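Dextranase (PDB 6NZS) catalyses the endohydrolysis of (1->6)-alpha-D-glucosidic linkages in dextran, as a glycoside hydrolase of family 49. Local coordinates at residues Thr469-Gly483 / Ser495-Ala509. Residues are numbered along the deposited sequence; the frame is centred on the assembly and turned at random.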
ATOM      1  N   THR A 469      -5.411 -27.504   9.402  1.00 18.16           N
ATOM      2  CA  THR A 469      -4.706 -26.600   8.507  1.00 16.83           C
ATOM      3  C   THR A 469      -3.458 -26.095   9.222  1.00 15.95           C
ATOM      4  O   THR A 469      -3.398 -26.084  10.455  1.00 15.62           O
ATOM      5  CB  THR A 469      -5.596 -25.419   8.092  1.00 16.87           C
ATOM      6  OG1 THR A 469      -5.978 -24.670   9.253  1.00 16.58           O
ATOM      7  CG2 THR A 469      -6.856 -25.915   7.384  1.00 16.90           C
ATOM      8  N   THR A 470      -2.451 -25.698   8.438  1.00 14.32           N
ATOM      9  CA  THR A 470      -1.170 -25.280   8.996  1.00 14.77           C
ATOM     10  C   THR A 470      -0.630 -24.064   8.256  1.00 14.23           C
ATOM     11  O   THR A 470      -0.539 -24.071   7.025  1.00 13.49           O
ATOM     12  CB  THR A 470      -0.143 -26.415   8.927  1.00 17.76           C
ATOM     13  OG1 THR A 470      -0.671 -27.566   9.594  1.00 18.56           O
ATOM     14  CG2 THR A 470       1.139 -26.010   9.618  1.00 17.88           C
ATOM     15  N   VAL A 471      -0.266 -23.036   9.021  1.00 13.34           N
ATOM     16  CA  VAL A 471       0.489 -21.884   8.541  1.00 14.39           C
ATOM     17  C   VAL A 471       1.901 -22.029   9.097  1.00 11.88           C
ATOM     18  O   VAL A 471       2.087 -22.050  10.322  1.00 13.36           O
ATOM     19  CB  VAL A 471      -0.163 -20.574   9.014  1.00 12.79           C
ATOM     20  CG1 VAL A 471       0.734 -19.379   8.714  1.00 14.07           C
ATOM     21  CG2 VAL A 471      -1.534 -20.419   8.373  1.00 13.94           C
ATOM     22  N   LYS A 472       2.898 -22.139   8.218  1.00 13.19           N
ATOM     23  CA  LYS A 472       4.241 -22.425   8.707  1.00 12.95           C
ATOM     24  C   LYS A 472       5.318 -21.797   7.832  1.00 12.46           C
ATOM     25  O   LYS A 472       5.108 -21.492   6.655  1.00 12.69           O
ATOM     26  CB  LYS A 472       4.477 -23.937   8.841  1.00 14.61           C
ATOM     27  CG  LYS A 472       4.404 -24.684   7.525  1.00 16.31           C
ATOM     28  CD  LYS A 472       4.624 -26.173   7.743  1.00 20.39           C
ATOM     29  CE  LYS A 472       4.639 -26.910   6.420  1.00 22.65           C
ATOM     30  NZ  LYS A 472       4.707 -28.381   6.637  1.00 28.90           N
ATOM     31  N   ASN A 473       6.497 -21.624   8.436  1.00 13.44           N
ATOM     32  CA  ASN A 473       7.702 -21.243   7.709  1.00 13.63           C
ATOM     33  C   ASN A 473       7.528 -19.896   7.013  1.00 14.14           C
ATOM     34  O   ASN A 473       7.712 -19.760   5.805  1.00 14.53           O
ATOM     35  CB  ASN A 473       8.130 -22.342   6.735  1.00 13.70           C
ATOM     36  CG  ASN A 473       8.480 -23.633   7.443  1.00 17.95           C
ATOM     37  OD1 ASN A 473       9.101 -23.620   8.508  1.00 17.22           O
ATOM     38  ND2 ASN A 473       8.071 -24.758   6.863  1.00 17.13           N
ATOM     39  N   MET A 474       7.161 -18.891   7.802  1.00 11.86           N
ATOM     40  CA  MET A 474       7.020 -17.523   7.324  1.00 13.09           C
ATOM     41  C   MET A 474       8.062 -16.688   8.040  1.00 12.16           C
ATOM     42  O   MET A 474       8.117 -16.689   9.276  1.00 13.33           O
ATOM     43  CB  MET A 474       5.619 -16.985   7.604  1.00 12.26           C
ATOM     44  CG  MET A 474       4.514 -17.879   7.084  1.00 13.90           C
ATOM     45  SD  MET A 474       3.027 -16.949   6.681  1.00 18.95           S
ATOM     46  CE  MET A 474       2.610 -16.296   8.282  1.00 17.93           C
ATOM     47  N   ARG A 475       8.892 -15.997   7.270  1.00 11.77           N
ATOM     48  CA  ARG A 475       9.974 -15.183   7.803  1.00 11.49           C
ATOM     49  C   ARG A 475       9.794 -13.739   7.361  1.00 12.74           C
ATOM     50  O   ARG A 475       9.634 -13.459   6.168  1.00 12.73           O
ATOM     51  CB  ARG A 475      11.337 -15.702   7.332  1.00 13.31           C
ATOM     52  CG  ARG A 475      12.525 -14.934   7.904  1.00 19.29           C
ATOM     53  CD  ARG A 475      13.833 -15.655   7.591  1.00 24.71           C
ATOM     54  NE  ARG A 475      14.996 -14.999   8.186  1.00 30.89           N
ATOM     55  CZ  ARG A 475      15.593 -15.398   9.305  1.00 30.67           C
ATOM     56  NH1 ARG A 475      15.139 -16.458   9.963  1.00 27.30           N
ATOM     57  NH2 ARG A 475      16.652 -14.737   9.769  1.00 27.63           N
ATOM     58  N   PHE A 476       9.813 -12.830   8.329  1.00 11.81           N
ATOM     59  CA  PHE A 476       9.712 -11.395   8.085  1.00 12.32           C
ATOM     60  C   PHE A 476      10.988 -10.789   8.647  1.00 14.87           C
ATOM     61  O   PHE A 476      11.191 -10.804   9.865  1.00 17.88           O
ATOM     62  CB  PHE A 476       8.496 -10.815   8.812  1.00 13.80           C
ATOM     63  CG  PHE A 476       7.200 -11.473   8.448  1.00 11.59           C
ATOM     64  CD1 PHE A 476       6.741 -12.571   9.152  1.00 14.12           C
ATOM     65  CD2 PHE A 476       6.437 -10.994   7.398  1.00 12.79           C
ATOM     66  CE1 PHE A 476       5.540 -13.186   8.815  1.00 15.06           C
ATOM     67  CE2 PHE A 476       5.249 -11.602   7.051  1.00 14.82           C
ATOM     68  CZ  PHE A 476       4.793 -12.695   7.751  1.00 15.96           C
ATOM     69  N   GLU A 477      11.849 -10.263   7.783  1.00 10.84           N
ATOM     70  CA  GLU A 477      13.143  -9.743   8.216  1.00 12.24           C
ATOM     71  C   GLU A 477      13.272  -8.286   7.810  1.00 11.99           C
ATOM     72  O   GLU A 477      13.189  -7.964   6.618  1.00 11.12           O
ATOM     73  CB  GLU A 477      14.307 -10.558   7.646  1.00 16.28           C
ATOM     74  CG  GLU A 477      15.656  -9.983   8.043  1.00 17.31           C
ATOM     75  CD  GLU A 477      16.800 -10.972   7.948  1.00 23.13           C
ATOM     76  OE1 GLU A 477      16.549 -12.156   7.645  1.00 24.76           O
ATOM     77  OE2 GLU A 477      17.952 -10.551   8.189  1.00 26.25           O
ATOM     78  N   ASN A 478      13.509  -7.424   8.807  1.00 10.61           N
ATOM     79  CA  ASN A 478      13.617  -5.974   8.676  1.00  9.78           C
ATOM     80  C   ASN A 478      12.245  -5.363   8.432  1.00 11.09           C
ATOM     81  O   ASN A 478      11.788  -5.269   7.290  1.00 10.91           O
ATOM     82  CB  ASN A 478      14.647  -5.550   7.619  1.00 11.96           C
ATOM     83  CG  ASN A 478      16.013  -6.140   7.877  1.00 14.62           C
ATOM     84  OD1 ASN A 478      16.385  -6.389   9.023  1.00 15.50           O
ATOM     85  ND2 ASN A 478      16.764  -6.377   6.812  1.00 16.54           N
ATOM     86  N   ILE A 479      11.572  -4.977   9.511  1.00  9.78           N
ATOM     87  CA  ILE A 479      10.331  -4.217   9.444  1.00  9.98           C
ATOM     88  C   ILE A 479      10.580  -2.966  10.267  1.00  9.74           C
ATOM     89  O   ILE A 479      10.552  -3.006  11.505  1.00 10.34           O
ATOM     90  CB  ILE A 479       9.121  -4.989   9.974  1.00  9.29           C
ATOM     91  CG1 ILE A 479       8.976  -6.360   9.301  1.00 11.09           C
ATOM     92  CG2 ILE A 479       7.864  -4.147   9.761  1.00 10.51           C
ATOM     93  CD1 ILE A 479       7.865  -7.213   9.921  1.00 12.44           C
ATOM     94  N   THR A 480      10.841  -1.857   9.590  1.00  8.67           N
ATOM     95  CA  THR A 480      11.155  -0.597  10.242  1.00  9.32           C
ATOM     96  C   THR A 480       9.882   0.232  10.334  1.00  9.47           C
ATOM     97  O   THR A 480       9.266   0.544   9.310  1.00 10.70           O
ATOM     98  CB  THR A 480      12.226   0.131   9.433  1.00  9.98           C
ATOM     99  OG1 THR A 480      13.432  -0.655   9.440  1.00 11.14           O
ATOM    100  CG2 THR A 480      12.511   1.501  10.025  1.00 12.33           C
ATOM    101  N   VAL A 481       9.473   0.557  11.556  1.00  8.35           N
ATOM    102  CA  VAL A 481       8.249   1.313  11.804  1.00  7.63           C
ATOM    103  C   VAL A 481       8.658   2.666  12.362  1.00  8.64           C
ATOM    104  O   VAL A 481       9.226   2.760  13.459  1.00  9.49           O
ATOM    105  CB  VAL A 481       7.307   0.577  12.762  1.00  7.95           C
ATOM    106  CG1 VAL A 481       6.019   1.368  12.951  1.00  9.99           C
ATOM    107  CG2 VAL A 481       7.012  -0.828  12.228  1.00  9.34           C
ATOM    108  N   GLU A 482       8.400   3.714  11.594  1.00  9.09           N
ATOM    109  CA  GLU A 482       8.875   5.050  11.944  1.00  9.50           C
ATOM    110  C   GLU A 482       7.794   5.833  12.680  1.00  8.97           C
ATOM    111  O   GLU A 482       6.602   5.701  12.383  1.00  9.46           O
ATOM    112  CB  GLU A 482       9.320   5.802  10.687  1.00  9.69           C
ATOM    113  CG  GLU A 482      10.407   5.049   9.908  1.00 10.40           C
ATOM    114  CD  GLU A 482      11.325   5.963   9.126  1.00 15.01           C
ATOM    115  OE1 GLU A 482      11.607   7.092   9.583  1.00 17.64           O
ATOM    116  OE2 GLU A 482      11.787   5.543   8.053  1.00 12.43           O
ATOM    117  N   GLY A 483       8.221   6.653  13.643  1.00  9.59           N
ATOM    118  CA  GLY A 483       7.251   7.336  14.488  1.00  9.31           C
ATOM    119  C   GLY A 483       6.521   6.371  15.419  1.00  9.31           C
ATOM    120  O   GLY A 483       6.975   5.259  15.708  1.00  9.85           O
ATOM    121  N   SER A 495      -5.255 -21.731  12.577  1.00 12.71           N
ATOM    122  CA  SER A 495      -4.618 -22.919  12.037  1.00 15.11           C
ATOM    123  C   SER A 495      -3.454 -23.264  12.952  1.00 15.93           C
ATOM    124  O   SER A 495      -2.982 -22.418  13.717  1.00 15.13           O
ATOM    125  CB  SER A 495      -4.060 -22.647  10.628  1.00 14.35           C
ATOM    126  OG  SER A 495      -5.056 -22.171   9.734  1.00 15.11           O
ATOM    127  N   ASP A 496      -3.005 -24.520  12.897  1.00 15.57           N
ATOM    128  CA  ASP A 496      -1.704 -24.838  13.470  1.00 15.18           C
ATOM    129  C   ASP A 496      -0.682 -23.861  12.905  1.00 14.92           C
ATOM    130  O   ASP A 496      -0.703 -23.546  11.712  1.00 14.37           O
ATOM    131  CB  ASP A 496      -1.287 -26.266  13.110  1.00 16.73           C
ATOM    132  CG  ASP A 496      -2.031 -27.323  13.916  1.00 19.20           C
ATOM    133  OD1 ASP A 496      -2.887 -26.990  14.765  1.00 17.32           O
ATOM    134  OD2 ASP A 496      -1.760 -28.519  13.673  1.00 20.73           O
ATOM    135  N   THR A 497       0.200 -23.359  13.769  1.00 13.95           N
ATOM    136  CA  THR A 497       1.100 -22.269  13.411  1.00 13.88           C
ATOM    137  C   THR A 497       2.511 -22.631  13.843  1.00 16.03           C
ATOM    138  O   THR A 497       2.754 -22.874  15.031  1.00 16.92           O
ATOM    139  CB  THR A 497       0.642 -20.976  14.089  1.00 13.28           C
ATOM    140  OG1 THR A 497      -0.673 -20.643  13.631  1.00 15.87           O
ATOM    141  CG2 THR A 497       1.586 -19.833  13.744  1.00 15.17           C
ATOM    142  N   GLU A 498       3.442 -22.681  12.884  1.00 13.73           N
ATOM    143  CA  GLU A 498       4.783 -23.180  13.156  1.00 13.36           C
ATOM    144  C   GLU A 498       5.851 -22.340  12.470  1.00 12.80           C
ATOM    145  O   GLU A 498       5.682 -21.907  11.326  1.00 14.71           O
ATOM    146  CB  GLU A 498       4.933 -24.638  12.698  1.00 17.56           C
ATOM    147  CG  GLU A 498       4.032 -25.596  13.446  1.00 20.45           C
ATOM    148  CD  GLU A 498       3.820 -26.896  12.706  1.00 23.44           C
ATOM    149  OE1 GLU A 498       4.651 -27.231  11.840  1.00 25.84           O
ATOM    150  OE2 GLU A 498       2.814 -27.577  12.997  1.00 27.31           O
ATOM    151  N   ASN A 499       6.959 -22.138  13.178  1.00 12.37           N
ATOM    152  CA  ASN A 499       8.167 -21.519  12.639  1.00 12.88           C
ATOM    153  C   ASN A 499       7.880 -20.197  11.923  1.00 13.10           C
ATOM    154  O   ASN A 499       8.147 -20.019  10.732  1.00 13.50           O
ATOM    155  CB  ASN A 499       8.967 -22.486  11.758  1.00 13.81           C
ATOM    156  CG  ASN A 499      10.392 -22.031  11.567  1.00 15.73           C
ATOM    157  OD1 ASN A 499      10.986 -21.440  12.463  1.00 15.23           O
ATOM    158  ND2 ASN A 499      10.952 -22.290  10.387  1.00 17.63           N
ATOM    159  N   ILE A 500       7.344 -19.259  12.689  1.00 12.51           N
ATOM    160  CA  ILE A 500       7.142 -17.888  12.238  1.00 11.67           C
ATOM    161  C   ILE A 500       8.281 -17.068  12.821  1.00 13.63           C
ATOM    162  O   ILE A 500       8.524 -17.110  14.031  1.00 15.54           O
ATOM    163  CB  ILE A 500       5.785 -17.357  12.726  1.00 13.14           C
ATOM    164  CG1 ILE A 500       4.655 -18.357  12.425  1.00 13.10           C
ATOM    165  CG2 ILE A 500       5.525 -15.954  12.154  1.00 13.39           C
ATOM    166  CD1 ILE A 500       4.476 -18.697  10.955  1.00 15.90           C
ATOM    167  N   HIS A 501       8.996 -16.338  11.973  1.00 11.25           N
ATOM    168  CA  HIS A 501      10.173 -15.605  12.411  1.00 12.05           C
ATOM    169  C   HIS A 501       9.990 -14.137  12.064  1.00 11.69           C
ATOM    170  O   HIS A 501       9.712 -13.805  10.909  1.00 13.37           O
ATOM    171  CB  HIS A 501      11.431 -16.164  11.741  1.00 13.99           C
ATOM    172  CG  HIS A 501      12.698 -15.838  12.467  1.00 20.01           C
ATOM    173  ND1 HIS A 501      13.402 -16.772  13.200  1.00 17.73           N
ATOM    174  CD2 HIS A 501      13.388 -14.678  12.570  1.00 20.41           C
ATOM    175  CE1 HIS A 501      14.473 -16.196  13.721  1.00 20.56           C
ATOM    176  NE2 HIS A 501      14.490 -14.925  13.351  1.00 19.28           N
ATOM    177  N   VAL A 502      10.141 -13.267  13.064  1.00 11.83           N
ATOM    178  CA  VAL A 502      10.105 -11.817  12.879  1.00 12.17           C
ATOM    179  C   VAL A 502      11.444 -11.284  13.365  1.00 11.32           C
ATOM    180  O   VAL A 502      11.711 -11.275  14.575  1.00 12.78           O
ATOM    181  CB  VAL A 502       8.939 -11.169  13.641  1.00 11.95           C
ATOM    182  CG1 VAL A 502       8.904  -9.660  13.391  1.00 12.47           C
ATOM    183  CG2 VAL A 502       7.609 -11.807  13.240  1.00 12.74           C
ATOM    184  N   LYS A 503      12.291 -10.859  12.433  1.00 11.10           N
ATOM    185  CA  LYS A 503      13.636 -10.395  12.740  1.00 10.93           C
ATOM    186  C   LYS A 503      13.737  -8.903  12.451  1.00 11.08           C
ATOM    187  O   LYS A 503      13.362  -8.442  11.366  1.00 10.86           O
ATOM    188  CB  LYS A 503      14.684 -11.154  11.921  1.00 12.87           C
ATOM    189  CG  LYS A 503      16.110 -10.773  12.277  1.00 13.90           C
ATOM    190  CD  LYS A 503      17.132 -11.681  11.589  1.00 16.96           C
ATOM    191  CE  LYS A 503      18.541 -11.311  12.026  1.00 21.72           C
ATOM    192  NZ  LYS A 503      19.554 -12.311  11.576  1.00 24.96           N
ATOM    193  N   ASN A 504      14.257  -8.149  13.415  1.00 10.23           N
ATOM    194  CA  ASN A 504      14.438  -6.701  13.274  1.00 10.32           C
ATOM    195  C   ASN A 504      13.127  -5.975  12.964  1.00 10.26           C
ATOM    196  O   ASN A 504      13.064  -5.100  12.093  1.00 11.29           O
ATOM    197  CB  ASN A 504      15.543  -6.329  12.275  1.00 11.24           C
ATOM    198  CG  ASN A 504      15.908  -4.848  12.348  1.00 18.27           C
ATOM    199  OD1 ASN A 504      15.779  -4.215  13.407  1.00 18.70           O
ATOM    200  ND2 ASN A 504      16.338  -4.281  11.225  1.00 19.89           N
ATOM    201  N   LEU A 505      12.074  -6.335  13.693  1.00 10.81           N
ATOM    202  CA  LEU A 505      10.926  -5.442  13.828  1.00  9.53           C
ATOM    203  C   LEU A 505      11.377  -4.331  14.763  1.00 10.06           C
ATOM    204  O   LEU A 505      11.510  -4.541  15.973  1.00 10.39           O
ATOM    205  CB  LEU A 505       9.730  -6.190  14.411  1.00  9.41           C
ATOM    206  CG  LEU A 505       8.549  -5.305  14.835  1.00  9.00           C
ATOM    207  CD1 LEU A 505       8.007  -4.524  13.641  1.00 11.54           C
ATOM    208  CD2 LEU A 505       7.450  -6.116  15.500  1.00 10.80           C
ATOM    209  N   ASN A 506      11.654  -3.151  14.206  1.00  9.03           N
ATOM    210  CA  ASN A 506      12.162  -2.028  14.978  1.00 10.04           C
ATOM    211  C   ASN A 506      11.136  -0.910  14.930  1.00 10.21           C
ATOM    212  O   ASN A 506      10.813  -0.391  13.854  1.00 10.72           O
ATOM    213  CB  ASN A 506      13.556  -1.587  14.511  1.00 12.25           C
ATOM    214  CG  ASN A 506      13.587  -1.107  13.075  1.00 14.08           C
ATOM    215  OD1 ASN A 506      13.593   0.100  12.820  1.00 16.57           O
ATOM    216  ND2 ASN A 506      13.669  -2.045  12.128  1.00 13.34           N
ATOM    217  N   ILE A 507      10.585  -0.588  16.091  1.00 10.10           N
ATOM    218  CA  ILE A 507       9.523   0.403  16.234  1.00  9.81           C
ATOM    219  C   ILE A 507      10.103   1.621  16.940  1.00 10.24           C
ATOM    220  O   ILE A 507      10.754   1.488  17.982  1.00 10.98           O
ATOM    221  CB  ILE A 507       8.340  -0.195  17.013  1.00  9.54           C
ATOM    222  CG1 ILE A 507       7.717  -1.353  16.225  1.00 11.76           C
ATOM    223  CG2 ILE A 507       7.288   0.870  17.330  1.00 10.79           C
ATOM    224  CD1 ILE A 507       6.660  -2.131  17.011  1.00 13.08           C
ATOM    225  N   ASP A 508       9.878   2.809  16.376  1.00  9.26           N
ATOM    226  CA  ASP A 508      10.427   4.019  16.993  1.00 10.89           C
ATOM    227  C   ASP A 508       9.835   4.255  18.379  1.00 10.92           C
ATOM    228  O   ASP A 508      10.561   4.558  19.332  1.00 11.01           O
ATOM    229  CB  ASP A 508      10.152   5.244  16.119  1.00 10.59           C
ATOM    230  CG  ASP A 508      11.160   5.421  15.006  1.00 14.67           C
ATOM    231  OD1 ASP A 508      12.120   4.635  14.930  1.00 16.31           O
ATOM    232  OD2 ASP A 508      10.978   6.361  14.204  1.00 13.96           O
ATOM    233  N   ALA A 509       8.512   4.165  18.503  1.00  9.40           N
ATOM    234  CA  ALA A 509       7.851   4.541  19.745  1.00  8.80           C
ATOM    235  C   ALA A 509       6.443   3.974  19.747  1.00  9.73           C
ATOM    236  O   ALA A 509       5.862   3.702  18.691  1.00 10.24           O
ATOM    237  CB  ALA A 509       7.784   6.070  19.893  1.00  9.21           C
TER
HETATM  238  O   HOH W   1       0.644 -28.729  11.892  1.00 24.65           O
HETATM  239  O   HOH W   2       3.801 -29.232   9.890  1.00 30.19           O
HETATM  240  O   HOH W   3      18.330 -15.041  12.295  1.00 25.27           O
HETATM  241  O   HOH W   4      12.709   6.917  12.232  1.00 22.36           O
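Ile500 CD1 packs against CB of Met474 at 3.9 Å, on the buried face of two parallel strands, 469-482 and 495-507. Leu505 CD1 lies against Ile479 CB and Val481 CG2. Leu450, from another strand, covers Phe476, Ile479, Val502 and Leu505. Strands 469-482 and 495-507 belong to successive coils of a right-handed parallel beta-helix, the pectate-lyase-like solenoid of family 49, and the apolar face lines its interior. At two kinks with positive phi, asparagines pair through nearly perpendicular amides. Asn499 ND2 gives a straight bond (169°) to Asn473 OD1, 3.0 Å away, in the carbonyl plane. Asn504 ND2 instead reaches Asn478 OD1 from above the Asn478 side-chain carbonyl plane. Asn473 ND2 bonds Asp424 and Asn478 ND2 bonds Asn430, extending each pair onto the preceding coil. The other face is polar and looser: a water joins Arg475 NH2 to Lys503 NZ, and Lys503 CD lies along Arg475 and Glu477. There the Arg475 guanidinium lies flat on His501, with NH1 over the ring centre. His501 NE2 is hydrogen-bonded to Glu548 on strand 545-552. The extended Arg475 chain also brings NE to Glu477 OE1 at 3.3 Å, a salt bridge. Asn506 ND2 bonds Thr480 OG1 at 3.0 Å and Asn504 O at 3.1 Å. An alanine here would remove both bonds and is likely to leave the Thr480 hydroxyl without this donor. Asp508 OD2 accepts from Gly483 N at 2.8 Å.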